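Local coordinates for RagB/SusD family nutrient uptake outer membrane protein (Bacteroides thetaiotaomicron, PDB 7KV2), which probably binds beta-glucan at the cell surface as a SusD-family outer membrane protein in nutrient uptake, at residues Q146-R151 with E195-L200; M205-E210 with R214-M219; M219-Y224 with E245-S250; E272-I277 with S406-N411. One frame throughout, in Å; residues are numbered along the deposited sequence.

Interaction 1. Residues Q146-R151 with E195-L200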
loop_
_atom_site.group_PDB
_atom_site.type_symbol
_atom_site.label_atom_id
_atom_site.label_comp_id
_atom_site.label_asym_id
_atom_site.label_seq_id
_atom_site.Cartn_x
_atom_site.Cartn_y
_atom_site.Cartn_z
ATOM N N GLN A 146 -20.212 0.915 -2.099
ATOM C CA GLN A 146 -19.070 0.974 -1.139
ATOM C C GLN A 146 -18.586 -0.435 -0.800
ATOM O O GLN A 146 -17.349 -0.715 -0.887
ATOM C CB GLN A 146 -19.447 1.720 0.136
ATOM C CG GLN A 146 -19.853 3.179 -0.096
ATOM C CD GLN A 146 -20.336 3.789 1.196
ATOM O OE1 GLN A 146 -19.551 4.026 2.117
ATOM N NE2 GLN A 146 -21.649 4.009 1.304
ATOM N N VAL A 147 -19.497 -1.327 -0.403
ATOM C CA VAL A 147 -19.052 -2.657 0.089
ATOM C C VAL A 147 -18.632 -3.552 -1.073
ATOM O O VAL A 147 -17.750 -4.331 -0.824
ATOM C CB VAL A 147 -20.064 -3.328 1.042
ATOM C CG1 VAL A 147 -20.377 -2.413 2.217
ATOM C CG2 VAL A 147 -21.335 -3.783 0.327
ATOM N N ILE A 148 -19.169 -3.451 -2.294
ATOM C CA ILE A 148 -18.644 -4.297 -3.400
ATOM C C ILE A 148 -17.228 -3.808 -3.773
ATOM O O ILE A 148 -16.336 -4.621 -4.043
ATOM C CB ILE A 148 -19.594 -4.309 -4.607
ATOM C CG1 ILE A 148 -20.971 -4.893 -4.260
ATOM C CG2 ILE A 148 -18.933 -5.063 -5.746
ATOM C CD1 ILE A 148 -21.997 -4.698 -5.381
ATOM N N ALA A 149 -16.999 -2.501 -3.762
ATOM C CA ALA A 149 -15.679 -1.933 -4.093
ATOM C C ALA A 149 -14.687 -2.323 -3.001
ATOM O O ALA A 149 -13.584 -2.760 -3.357
ATOM C CB ALA A 149 -15.772 -0.428 -4.244
ATOM N N LEU A 150 -15.057 -2.192 -1.726
ATOM C CA LEU A 150 -14.204 -2.664 -0.599
ATOM C C LEU A 150 -13.938 -4.152 -0.756
ATOM O O LEU A 150 -12.819 -4.606 -0.476
ATOM C CB LEU A 150 -14.851 -2.359 0.744
ATOM C CG LEU A 150 -14.812 -0.889 1.183
ATOM C CD1 LEU A 150 -15.704 -0.709 2.401
ATOM C CD2 LEU A 150 -13.390 -0.424 1.515
ATOM N N ARG A 151 -14.937 -4.920 -1.194
ATOM C CA ARG A 151 -14.731 -6.379 -1.269
ATOM C C ARG A 151 -13.639 -6.690 -2.292
ATOM O O ARG A 151 -12.823 -7.540 -2.003
ATOM C CB ARG A 151 -16.034 -7.100 -1.632
ATOM C CG ARG A 151 -15.921 -8.609 -1.530
ATOM C CD ARG A 151 -17.311 -9.267 -1.475
ATOM N NE ARG A 151 -18.012 -9.066 -2.730
ATOM C CZ ARG A 151 -19.342 -9.165 -2.895
ATOM N NH1 ARG A 151 -20.130 -9.451 -1.878
ATOM N NH2 ARG A 151 -19.870 -8.956 -4.079
ATOM N N GLU A 195 -16.996 -3.326 -12.547
ATOM C CA GLU A 195 -17.872 -2.878 -13.668
ATOM C C GLU A 195 -19.268 -2.570 -13.107
ATOM O O GLU A 195 -19.831 -1.516 -13.434
ATOM C CB GLU A 195 -17.899 -3.937 -14.768
ATOM C CG GLU A 195 -16.614 -3.981 -15.575
ATOM C CD GLU A 195 -16.402 -5.142 -16.554
ATOM O OE1 GLU A 195 -17.162 -6.127 -16.506
ATOM O OE2 GLU A 195 -15.444 -5.048 -17.338
ATOM N N GLU A 196 -19.778 -3.439 -12.246
ATOM C CA GLU A 196 -21.129 -3.284 -11.642
ATOM C C GLU A 196 -21.168 -2.046 -10.762
ATOM O O GLU A 196 -22.189 -1.350 -10.753
ATOM C CB GLU A 196 -21.478 -4.467 -10.757
ATOM C CG GLU A 196 -21.774 -5.718 -11.537
ATOM C CD GLU A 196 -22.006 -6.901 -10.616
ATOM O OE1 GLU A 196 -22.274 -6.672 -9.395
ATOM O OE2 GLU A 196 -21.889 -8.041 -11.107
ATOM N N VAL A 197 -20.139 -1.839 -9.946
ATOM C CA VAL A 197 -20.086 -0.658 -9.052
ATOM C C VAL A 197 -20.067 0.589 -9.934
ATOM O O VAL A 197 -20.760 1.573 -9.603
ATOM C CB VAL A 197 -18.835 -0.695 -8.147
ATOM C CG1 VAL A 197 -18.530 0.689 -7.631
ATOM C CG2 VAL A 197 -18.995 -1.711 -7.046
ATOM N N ILE A 198 -19.265 0.585 -10.994
ATOM C CA ILE A 198 -19.141 1.773 -11.881
ATOM C C ILE A 198 -20.526 2.036 -12.484
ATOM O O ILE A 198 -20.956 3.204 -12.548
ATOM C CB ILE A 198 -18.045 1.549 -12.934
ATOM C CG1 ILE A 198 -16.653 1.578 -12.264
ATOM C CG2 ILE A 198 -18.146 2.566 -14.055
ATOM C CD1 ILE A 198 -15.506 1.003 -13.087
ATOM N N GLN A 199 -21.200 0.972 -12.906
ATOM C CA GLN A 199 -22.502 1.109 -13.614
ATOM C C GLN A 199 -23.598 1.559 -12.641
ATOM O O GLN A 199 -24.606 2.079 -13.137
ATOM C CB GLN A 199 -22.847 -0.207 -14.302
ATOM C CG GLN A 199 -21.912 -0.530 -15.454
ATOM C CD GLN A 199 -22.113 -1.946 -15.944
ATOM O OE1 GLN A 199 -23.053 -2.616 -15.540
ATOM N NE2 GLN A 199 -21.222 -2.427 -16.791
ATOM N N LEU A 200 -23.465 1.368 -11.321
ATOM C CA LEU A 200 -24.489 1.886 -10.370
ATOM C C LEU A 200 -24.550 3.422 -10.483
ATOM O O LEU A 200 -25.624 3.990 -10.235
ATOM C CB LEU A 200 -24.189 1.438 -8.935
ATOM C CG LEU A 200 -24.492 -0.028 -8.632
ATOM C CD1 LEU A 200 -23.896 -0.423 -7.292
ATOM C CD2 LEU A 200 -25.994 -0.312 -8.637
#
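I148 meets V197 at the middle of this contact, and the two side chains lie alongside, pointing opposite ways. In I148 the contact starts at the root. CB lies 3.6 Å from V197 CG2. The CG2 branch is directed anti to the backbone N (chi1 of CG1 is -62°), and it comes equally close, with I148 CG2 also 3.6 Å from V197 CG2. The other branch leaves V197 behind. It runs on through CG1, extended, and its tip CD1 skirts the carboxylate of E196, 4.5 Å from OE1. That end of the contact is its more exposed side. The two segments, parts of helices 137-162 and 183-200, run antiparallel at 153° with axes 9.5 Å apart. Such packed antiparallel helices fit the tetratricopeptide-like helical bundle of SusD proteins. On the A149 side, V197 CG2 also rests on the helix backbone, 3.9 Å from A149 N. A149 CB lies a little farther from the same methyl, at 4.5 Å. No hydrogen bond crosses between the two segments. V220 of helix 217-231 touches both A149 and V197. V147 and L150 turn to helix 110-130 instead.

Interaction 2. Residues M205-E210 with R214-M219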
loop_
_atom_site.group_PDB
_atom_site.type_symbol
_atom_site.label_atom_id
_atom_site.label_comp_id
_atom_site.label_asym_id
_atom_site.label_seq_id
_atom_site.Cartn_x
_atom_site.Cartn_y
_atom_site.Cartn_z
ATOM N N MET A 205 -16.931 11.595 -7.515
ATOM C CA MET A 205 -15.550 11.614 -8.067
ATOM C C MET A 205 -14.554 11.874 -6.925
ATOM O O MET A 205 -13.488 11.215 -6.909
ATOM C CB MET A 205 -15.416 12.663 -9.172
ATOM C CG MET A 205 -14.069 12.675 -9.857
ATOM S SD MET A 205 -13.566 11.119 -10.589
ATOM C CE MET A 205 -14.210 11.252 -12.251
ATOM N N ARG A 206 -14.906 12.751 -5.982
ATOM C CA ARG A 206 -14.054 13.094 -4.807
ATOM C C ARG A 206 -14.958 13.282 -3.594
ATOM O O ARG A 206 -16.044 13.857 -3.737
ATOM C CB ARG A 206 -13.247 14.365 -5.063
ATOM C CG ARG A 206 -12.139 14.636 -4.063
ATOM C CD ARG A 206 -11.289 15.868 -4.310
ATOM N NE ARG A 206 -10.455 15.963 -3.118
ATOM C CZ ARG A 206 -9.168 15.676 -3.048
ATOM N NH1 ARG A 206 -8.429 15.519 -4.142
ATOM N NH2 ARG A 206 -8.598 15.688 -1.852
ATOM N N GLU A 207 -14.491 12.900 -2.412
ATOM C CA GLU A 207 -15.239 13.164 -1.168
ATOM C C GLU A 207 -15.002 14.577 -0.645
ATOM O O GLU A 207 -14.205 15.311 -1.225
ATOM C CB GLU A 207 -14.892 12.086 -0.158
ATOM C CG GLU A 207 -15.906 10.943 -0.180
ATOM C CD GLU A 207 -17.335 11.323 0.182
ATOM O OE1 GLU A 207 -17.584 12.524 0.515
ATOM O OE2 GLU A 207 -18.217 10.433 0.094
ATOM N N ASP A 208 -15.730 14.928 0.420
ATOM C CA ASP A 208 -15.561 16.184 1.179
ATOM C C ASP A 208 -14.851 15.878 2.502
ATOM O O ASP A 208 -14.533 14.710 2.771
ATOM C CB ASP A 208 -16.894 16.911 1.392
ATOM C CG ASP A 208 -17.932 16.111 2.176
ATOM O OD1 ASP A 208 -17.562 15.330 3.022
ATOM O OD2 ASP A 208 -19.118 16.255 1.867
ATOM N N SER A 209 -14.554 16.928 3.256
ATOM C CA SER A 209 -13.765 16.859 4.507
ATOM C C SER A 209 -14.411 15.942 5.527
ATOM O O SER A 209 -13.649 15.353 6.265
ATOM C CB SER A 209 -13.574 18.185 5.140
ATOM O OG SER A 209 -12.632 18.898 4.390
ATOM N N GLU A 210 -15.728 15.914 5.578
ATOM C CA GLU A 210 -16.535 15.087 6.517
ATOM C C GLU A 210 -16.383 13.590 6.182
ATOM O O GLU A 210 -16.535 12.766 7.099
ATOM C CB GLU A 210 -18.018 15.489 6.432
ATOM C CG GLU A 210 -18.296 16.941 6.800
ATOM C CD GLU A 210 -17.667 17.375 8.115
ATOM O OE1 GLU A 210 -17.962 16.737 9.157
ATOM O OE2 GLU A 210 -16.848 18.326 8.098
ATOM N N ARG A 214 -14.066 7.343 2.424
ATOM C CA ARG A 214 -15.176 6.578 1.799
ATOM C C ARG A 214 -14.754 6.239 0.366
ATOM O O ARG A 214 -13.978 7.003 -0.228
ATOM C CB ARG A 214 -16.510 7.337 1.806
ATOM C CG ARG A 214 -17.095 7.617 3.190
ATOM C CD ARG A 214 -17.800 6.431 3.841
ATOM N NE ARG A 214 -18.657 6.826 4.959
ATOM C CZ ARG A 214 -19.705 6.129 5.375
ATOM N NH1 ARG A 214 -20.020 4.986 4.798
ATOM N NH2 ARG A 214 -20.457 6.588 6.349
ATOM N N VAL A 215 -15.245 5.123 -0.163
ATOM C CA VAL A 215 -15.075 4.776 -1.587
ATOM C C VAL A 215 -15.587 5.937 -2.447
ATOM O O VAL A 215 -16.661 6.507 -2.132
ATOM C CB VAL A 215 -15.811 3.461 -1.889
ATOM C CG1 VAL A 215 -15.804 3.139 -3.366
ATOM C CG2 VAL A 215 -15.197 2.323 -1.085
ATOM N N THR A 216 -14.839 6.238 -3.498
ATOM C CA THR A 216 -15.155 7.223 -4.541
ATOM C C THR A 216 -14.987 6.557 -5.908
ATOM O O THR A 216 -14.305 5.505 -5.997
ATOM C CB THR A 216 -14.244 8.444 -4.444
ATOM O OG1 THR A 216 -12.937 7.968 -4.805
ATOM C CG2 THR A 216 -14.298 9.054 -3.064
ATOM N N LEU A 217 -15.570 7.182 -6.941
ATOM C CA LEU A 217 -15.390 6.733 -8.332
ATOM C C LEU A 217 -13.890 6.728 -8.650
ATOM O O LEU A 217 -13.444 5.789 -9.272
ATOM C CB LEU A 217 -16.177 7.624 -9.295
ATOM C CG LEU A 217 -16.188 7.128 -10.747
ATOM C CD1 LEU A 217 -16.813 5.757 -10.869
ATOM C CD2 LEU A 217 -16.908 8.127 -11.638
ATOM N N ALA A 218 -13.129 7.764 -8.264
ATOM C CA ALA A 218 -11.697 7.847 -8.633
ATOM C C ALA A 218 -10.950 6.679 -7.992
ATOM O O ALA A 218 -10.053 6.111 -8.667
ATOM C CB ALA A 218 -11.102 9.170 -8.244
ATOM N N MET A 219 -11.314 6.317 -6.765
ATOM C CA MET A 219 -10.660 5.175 -6.075
ATOM C C MET A 219 -10.970 3.900 -6.873
ATOM O O MET A 219 -10.079 3.094 -7.147
ATOM C CB MET A 219 -11.121 5.070 -4.625
ATOM C CG MET A 219 -10.594 3.849 -3.922
ATOM S SD MET A 219 -11.769 2.452 -4.148
ATOM C CE MET A 219 -11.234 1.386 -2.816
HETATM O O HOH W 1 -18.605 8.208 -1.164
#
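M205 reaches L217 and A218 through two bends in its chain. Chi1 of -176° points CG directly away from the residue's own N. Turns at chi2 (57°) and chi3 then set SD over A218, 3.9 Å from A218 CB. CE goes on to the CD2 methyl of L217, 4.2 Å away. T216 has OG1 between its backbone N and carbonyl carbon (chi1 68°). From there OG1 accepts from M219 N at 3.0 Å. T216 is thus the N-cap of helix 217-231, and residues 205-207 run back along 214-218, which lead into that helix and form its first turn. The methyl CG2 of T216 packs 3.8 Å from E207 CG. The carboxylate of E207 curls back to the next residue of its own chain. There E207 OE1 takes D208 N at 3.0 Å through its anti lone pair. E207 OE2 receives a water proton at 2.6 Å, and the same water donates to V215 O at 2.8 Å, a bridge between the two segments. R214 lays its CB beside E207 but sends its guanidinium away, to Q146. The carbonyl O of M205 accepts from Y253 OH.

Interaction 3. Residues M219-Y224 with E245-S250. With NA (sodium ion), chain G.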
loop_
_atom_site.group_PDB
_atom_site.type_symbol
_atom_site.label_atom_id
_atom_site.label_comp_id
_atom_site.label_asym_id
_atom_site.label_seq_id
_atom_site.Cartn_x
_atom_site.Cartn_y
_atom_site.Cartn_z
ATOM N N MET A 219 -11.314 6.317 -6.765
ATOM C CA MET A 219 -10.660 5.175 -6.075
ATOM C C MET A 219 -10.970 3.900 -6.873
ATOM O O MET A 219 -10.079 3.094 -7.147
ATOM C CB MET A 219 -11.121 5.070 -4.625
ATOM C CG MET A 219 -10.594 3.849 -3.922
ATOM S SD MET A 219 -11.769 2.452 -4.148
ATOM C CE MET A 219 -11.234 1.386 -2.816
ATOM N N VAL A 220 -12.213 3.756 -7.318
ATOM C CA VAL A 220 -12.619 2.524 -8.050
ATOM C C VAL A 220 -11.882 2.464 -9.389
ATOM O O VAL A 220 -11.413 1.395 -9.749
ATOM C CB VAL A 220 -14.157 2.509 -8.220
ATOM C CG1 VAL A 220 -14.627 1.549 -9.303
ATOM C CG2 VAL A 220 -14.833 2.191 -6.908
ATOM N N TYR A 221 -11.747 3.599 -10.066
ATOM C CA TYR A 221 -11.029 3.744 -11.353
ATOM C C TYR A 221 -9.583 3.292 -11.161
ATOM O O TYR A 221 -9.006 2.560 -11.993
ATOM C CB TYR A 221 -11.119 5.180 -11.834
ATOM C CG TYR A 221 -12.407 5.537 -12.539
ATOM C CD1 TYR A 221 -13.389 4.593 -12.847
ATOM C CD2 TYR A 221 -12.606 6.841 -12.956
ATOM C CE1 TYR A 221 -14.556 4.966 -13.514
ATOM C CE2 TYR A 221 -13.743 7.211 -13.661
ATOM C CZ TYR A 221 -14.728 6.274 -13.925
ATOM O OH TYR A 221 -15.827 6.683 -14.654
ATOM N N MET A 222 -8.978 3.723 -10.071
ATOM C CA MET A 222 -7.560 3.369 -9.819
ATOM C C MET A 222 -7.432 1.868 -9.507
ATOM O O MET A 222 -6.459 1.259 -9.956
ATOM C CB MET A 222 -6.964 4.217 -8.698
ATOM C CG MET A 222 -6.779 5.691 -9.095
ATOM S SD MET A 222 -5.655 5.945 -10.489
ATOM C CE MET A 222 -4.069 5.741 -9.647
ATOM N N LEU A 223 -8.322 1.309 -8.693
ATOM C CA LEU A 223 -8.326 -0.139 -8.373
ATOM C C LEU A 223 -8.563 -0.955 -9.666
ATOM O O LEU A 223 -7.881 -1.975 -9.884
ATOM C CB LEU A 223 -9.388 -0.385 -7.300
ATOM C CG LEU A 223 -9.532 -1.837 -6.862
ATOM C CD1 LEU A 223 -8.211 -2.397 -6.391
ATOM C CD2 LEU A 223 -10.589 -1.963 -5.776
ATOM N N TYR A 224 -9.416 -0.453 -10.549
ATOM C CA TYR A 224 -9.712 -1.079 -11.870
ATOM C C TYR A 224 -8.411 -1.112 -12.689
ATOM O O TYR A 224 -7.951 -2.196 -13.120
ATOM C CB TYR A 224 -10.883 -0.343 -12.524
ATOM C CG TYR A 224 -11.216 -0.821 -13.919
ATOM C CD1 TYR A 224 -10.477 -0.413 -15.012
ATOM C CD2 TYR A 224 -12.236 -1.737 -14.126
ATOM C CE1 TYR A 224 -10.795 -0.828 -16.300
ATOM C CE2 TYR A 224 -12.552 -2.176 -15.407
ATOM C CZ TYR A 224 -11.839 -1.720 -16.496
ATOM O OH TYR A 224 -12.133 -2.172 -17.750
ATOM N N GLU A 245 -8.132 9.168 -17.819
ATOM C CA GLU A 245 -8.370 10.474 -18.469
ATOM C C GLU A 245 -9.476 11.230 -17.731
ATOM O O GLU A 245 -9.401 12.463 -17.694
ATOM C CB GLU A 245 -8.661 10.262 -19.961
ATOM C CG GLU A 245 -7.463 9.801 -20.773
ATOM C CD GLU A 245 -6.388 10.828 -21.042
ATOM O OE1 GLU A 245 -6.375 11.881 -20.368
ATOM O OE2 GLU A 245 -5.541 10.566 -21.927
ATOM N N GLU A 246 -10.485 10.545 -17.189
ATOM C CA GLU A 246 -11.587 11.214 -16.446
ATOM C C GLU A 246 -11.038 11.865 -15.172
ATOM O O GLU A 246 -11.408 12.997 -14.881
ATOM C CB GLU A 246 -12.676 10.203 -16.102
ATOM C CG GLU A 246 -13.557 9.883 -17.288
ATOM C CD GLU A 246 -14.721 8.976 -16.962
ATOM O OE1 GLU A 246 -15.149 8.982 -15.804
ATOM O OE2 GLU A 246 -15.176 8.243 -17.873
ATOM N N ILE A 247 -10.156 11.165 -14.452
ATOM C CA ILE A 247 -9.480 11.721 -13.240
ATOM C C ILE A 247 -8.615 12.899 -13.671
ATOM O O ILE A 247 -8.623 13.946 -12.991
ATOM C CB ILE A 247 -8.652 10.633 -12.516
ATOM C CG1 ILE A 247 -9.525 9.495 -12.005
ATOM C CG2 ILE A 247 -7.853 11.275 -11.375
ATOM C CD1 ILE A 247 -8.775 8.309 -11.468
ATOM N N ILE A 248 -7.857 12.749 -14.759
ATOM C CA ILE A 248 -6.961 13.822 -15.251
ATOM C C ILE A 248 -7.823 15.036 -15.625
ATOM O O ILE A 248 -7.398 16.165 -15.323
ATOM C CB ILE A 248 -6.068 13.320 -16.407
ATOM C CG1 ILE A 248 -4.970 12.375 -15.894
ATOM C CG2 ILE A 248 -5.471 14.467 -17.183
ATOM C CD1 ILE A 248 -4.329 11.538 -16.987
ATOM N N SER A 249 -8.993 14.844 -16.229
ATOM C CA SER A 249 -9.873 15.977 -16.613
ATOM C C SER A 249 -10.443 16.671 -15.369
ATOM O O SER A 249 -10.733 17.857 -15.454
ATOM C CB SER A 249 -11.003 15.535 -17.527
ATOM O OG SER A 249 -10.480 15.033 -18.743
ATOM N N SER A 250 -10.627 15.976 -14.243
ATOM C CA SER A 250 -11.149 16.610 -13.015
ATOM C C SER A 250 -10.218 17.725 -12.565
ATOM O O SER A 250 -9.011 17.511 -12.344
ATOM C CB SER A 250 -11.344 15.623 -11.885
ATOM O OG SER A 250 -11.708 16.352 -10.706
HETATM NA NA NA G . -6.755 16.746 -12.923
HETATM O O HOH W 2 -6.078 18.819 -13.459
#
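Y221 and M222 receive I247 between them, and this is the close-packed part of the contact. I247 CD1 lies 3.9 Å from Y221 CB and 4.0 Å from M222 SD. I247 CG1 stands at the edge of the Y221 ring, near its plane. The M222 chain is bent at chi2 and chi3, which carries its sulfur across the I247 tip. T408 of helix 405-417 touches both M222 and I247, so this side is buried. Helices 217-231 and 237-249 follow each other in the chain and form an antiparallel helical hairpin, as in tetratricopeptide-type folds. The 219-224 and 245-249 parts run at 143° with axes 10.7 Å apart. The other side is polar and more open, since E246 is partly exposed. Its chain extends past CG to the rim of the Y221 ring. There Y221 OH donates to E246 OE1 at 2.7 Å. The hydroxyl meets the syn side of that oxygen but lies 34° out of the carboxylate plane, and ring and carboxylate planes are 77° apart. K242 makes a weak, long ion pair with E246, while Y243 stacks on the Y221 ring. At the C-terminal end of helix 237-249, I248 O and S250 O each bind the sodium ion at 2.5 Å. Y253 O, Y405 OH and a water complete the ligands.

Interaction 4. Residues E272-I277 with S406-N411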
loop_
_atom_site.group_PDB
_atom_site.type_symbol
_atom_site.label_atom_id
_atom_site.label_comp_id
_atom_site.label_asym_id
_atom_site.label_seq_id
_atom_site.Cartn_x
_atom_site.Cartn_y
_atom_site.Cartn_z
ATOM N N GLU A 272 -3.649 15.842 -4.456
ATOM C CA GLU A 272 -3.007 14.661 -5.077
ATOM C C GLU A 272 -3.651 13.350 -4.621
ATOM O O GLU A 272 -3.428 12.329 -5.287
ATOM C CB GLU A 272 -1.538 14.631 -4.692
ATOM C CG GLU A 272 -0.768 13.681 -5.560
ATOM C CD GLU A 272 0.684 13.945 -5.725
ATOM O OE1 GLU A 272 1.102 15.110 -5.555
ATOM O OE2 GLU A 272 1.382 12.967 -6.028
ATOM N N SER A 273 -4.345 13.341 -3.488
ATOM C CA SER A 273 -4.810 12.083 -2.847
ATOM C C SER A 273 -6.095 11.628 -3.516
ATOM O O SER A 273 -7.070 12.391 -3.478
ATOM C CB SER A 273 -5.044 12.176 -1.344
ATOM O OG SER A 273 -4.041 12.908 -0.699
ATOM N N ILE A 274 -6.087 10.421 -4.083
ATOM C CA ILE A 274 -7.288 9.681 -4.579
ATOM C C ILE A 274 -7.789 8.738 -3.477
ATOM O O ILE A 274 -9.020 8.691 -3.206
ATOM C CB ILE A 274 -6.970 8.962 -5.900
ATOM C CG1 ILE A 274 -6.697 10.004 -6.985
ATOM C CG2 ILE A 274 -8.077 7.977 -6.267
ATOM C CD1 ILE A 274 -6.008 9.486 -8.205
ATOM N N PHE A 275 -6.890 8.039 -2.786
ATOM C CA PHE A 275 -7.328 7.167 -1.673
ATOM C C PHE A 275 -6.197 7.002 -0.657
ATOM O O PHE A 275 -5.050 6.753 -1.061
ATOM C CB PHE A 275 -7.846 5.847 -2.244
ATOM C CG PHE A 275 -8.709 5.068 -1.291
ATOM C CD1 PHE A 275 -9.918 5.594 -0.849
ATOM C CD2 PHE A 275 -8.294 3.833 -0.790
ATOM C CE1 PHE A 275 -10.715 4.887 0.037
ATOM C CE2 PHE A 275 -9.097 3.126 0.097
ATOM C CZ PHE A 275 -10.294 3.665 0.523
ATOM N N GLU A 276 -6.595 7.073 0.605
ATOM C CA GLU A 276 -5.736 6.804 1.801
ATOM C C GLU A 276 -6.511 5.906 2.751
ATOM O O GLU A 276 -7.748 5.907 2.729
ATOM C CB GLU A 276 -5.304 8.076 2.519
ATOM C CG GLU A 276 -4.870 9.162 1.567
ATOM C CD GLU A 276 -4.263 10.394 2.228
ATOM O OE1 GLU A 276 -4.108 10.412 3.471
ATOM O OE2 GLU A 276 -3.933 11.321 1.481
ATOM N N ILE A 277 -5.759 5.185 3.570
ATOM C CA ILE A 277 -6.287 4.526 4.767
ATOM C C ILE A 277 -6.015 5.451 5.942
ATOM O O ILE A 277 -4.840 5.781 6.200
ATOM C CB ILE A 277 -5.664 3.135 4.911
ATOM C CG1 ILE A 277 -6.090 2.278 3.714
ATOM C CG2 ILE A 277 -6.070 2.552 6.263
ATOM C CD1 ILE A 277 -5.451 0.908 3.674
ATOM N N SER A 406 -0.062 11.150 -9.188
ATOM C CA SER A 406 1.114 10.802 -10.031
ATOM C C SER A 406 0.949 9.372 -10.595
ATOM O O SER A 406 1.415 9.101 -11.716
ATOM C CB SER A 406 2.383 10.988 -9.269
ATOM O OG SER A 406 2.424 10.115 -8.166
ATOM N N GLU A 407 0.256 8.486 -9.878
ATOM C CA GLU A 407 -0.021 7.136 -10.374
ATOM C C GLU A 407 -1.043 7.186 -11.504
ATOM O O GLU A 407 -0.892 6.392 -12.480
ATOM C CB GLU A 407 -0.502 6.214 -9.266
ATOM C CG GLU A 407 -0.435 4.781 -9.722
ATOM C CD GLU A 407 -0.651 3.688 -8.702
ATOM O OE1 GLU A 407 -0.974 3.990 -7.525
ATOM O OE2 GLU A 407 -0.520 2.485 -9.140
ATOM N N THR A 408 -2.047 8.056 -11.384
ATOM C CA THR A 408 -3.002 8.285 -12.484
ATOM C C THR A 408 -2.228 8.676 -13.757
ATOM O O THR A 408 -2.493 8.117 -14.810
ATOM C CB THR A 408 -3.996 9.388 -12.109
ATOM O OG1 THR A 408 -4.591 9.120 -10.846
ATOM C CG2 THR A 408 -5.085 9.510 -13.147
ATOM N N LEU A 409 -1.354 9.674 -13.665
ATOM C CA LEU A 409 -0.594 10.210 -14.821
ATOM C C LEU A 409 0.312 9.117 -15.416
ATOM O O LEU A 409 0.342 8.963 -16.668
ATOM C CB LEU A 409 0.217 11.431 -14.383
ATOM C CG LEU A 409 -0.548 12.723 -14.063
ATOM C CD1 LEU A 409 0.372 13.723 -13.394
ATOM C CD2 LEU A 409 -1.171 13.360 -15.293
ATOM N N LEU A 410 1.031 8.374 -14.581
ATOM C CA LEU A 410 1.948 7.321 -15.068
ATOM C C LEU A 410 1.129 6.169 -15.661
ATOM O O LEU A 410 1.577 5.598 -16.688
ATOM C CB LEU A 410 2.868 6.912 -13.923
ATOM C CG LEU A 410 3.854 8.010 -13.523
ATOM C CD1 LEU A 410 4.729 7.618 -12.331
ATOM C CD2 LEU A 410 4.752 8.404 -14.679
ATOM N N ASN A 411 0.015 5.791 -15.037
ATOM C CA ASN A 411 -0.901 4.738 -15.580
ATOM C C ASN A 411 -1.344 5.137 -17.009
ATOM O O ASN A 411 -1.243 4.294 -17.935
ATOM C CB ASN A 411 -2.157 4.561 -14.726
ATOM C CG ASN A 411 -1.992 3.758 -13.450
ATOM O OD1 ASN A 411 -0.932 3.200 -13.175
ATOM N ND2 ASN A 411 -3.062 3.676 -12.675
#
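E272 and I274 lie opposite S406 and T408 across a strand-to-helix contact, with CA atoms 7.5 Å apart for E272 and S406 and 9.1 Å for I274 and T408. The chain turns a corner at I274, where I274 and F275 both face Y403 in a classic beta bulge. Strand 273-277 pairs antiparallel with 400-404, which leads straight into helix 405-417. The I274 side chain extends to the helix and sets its CD1 methyl against T408 OG1. The modelled separation of 3.0 Å is too short for a comfortable methyl-oxygen contact, so its detail is doubtful. A chi1 of -165° swings the E272 chain away from its own N, and the extended chain brings OE2 beside S406. E272 OE2 and S406 OG stay 3.7 Å apart, each with a stronger partner. Within the strand segment, S273 OG donates to E276 OE2 at 2.7 Å. The buried T408 OG1 has no hydrogen-bond partner in the model. No hydrogen bond joins the two segments. The E272 charge is shared by R404 and R435, and the hydroxyl of S406 goes to E456, so the polar bonding here runs through third residues.

Helix 217-231 connects the contacts. Interactions 2 and 3 share M219 and have centres 11 Å apart. Interaction 1 joins interaction 2 through A149 CB and V215 CG1, 3.7 Å apart; Q146 OE1 and R214 NH1, 2.9 Å apart, probably hydrogen-bond. It joins interaction 3 through I198 CG1 and V220 CG1 at 3.6 Å. Interaction 4 is closest to interaction 3, with centres 9 Å apart; M222 SD and T408 OG1 are 3.4 Å apart. M219 CG meets F275 CG at 3.5 Å, which also ties interaction 2 to interaction 4. The sodium ion belongs to interaction 3, and the T408 side chain of interaction 4 comes within about 7 Å of it. The M205 side chain of interaction 2 is about 9 Å away.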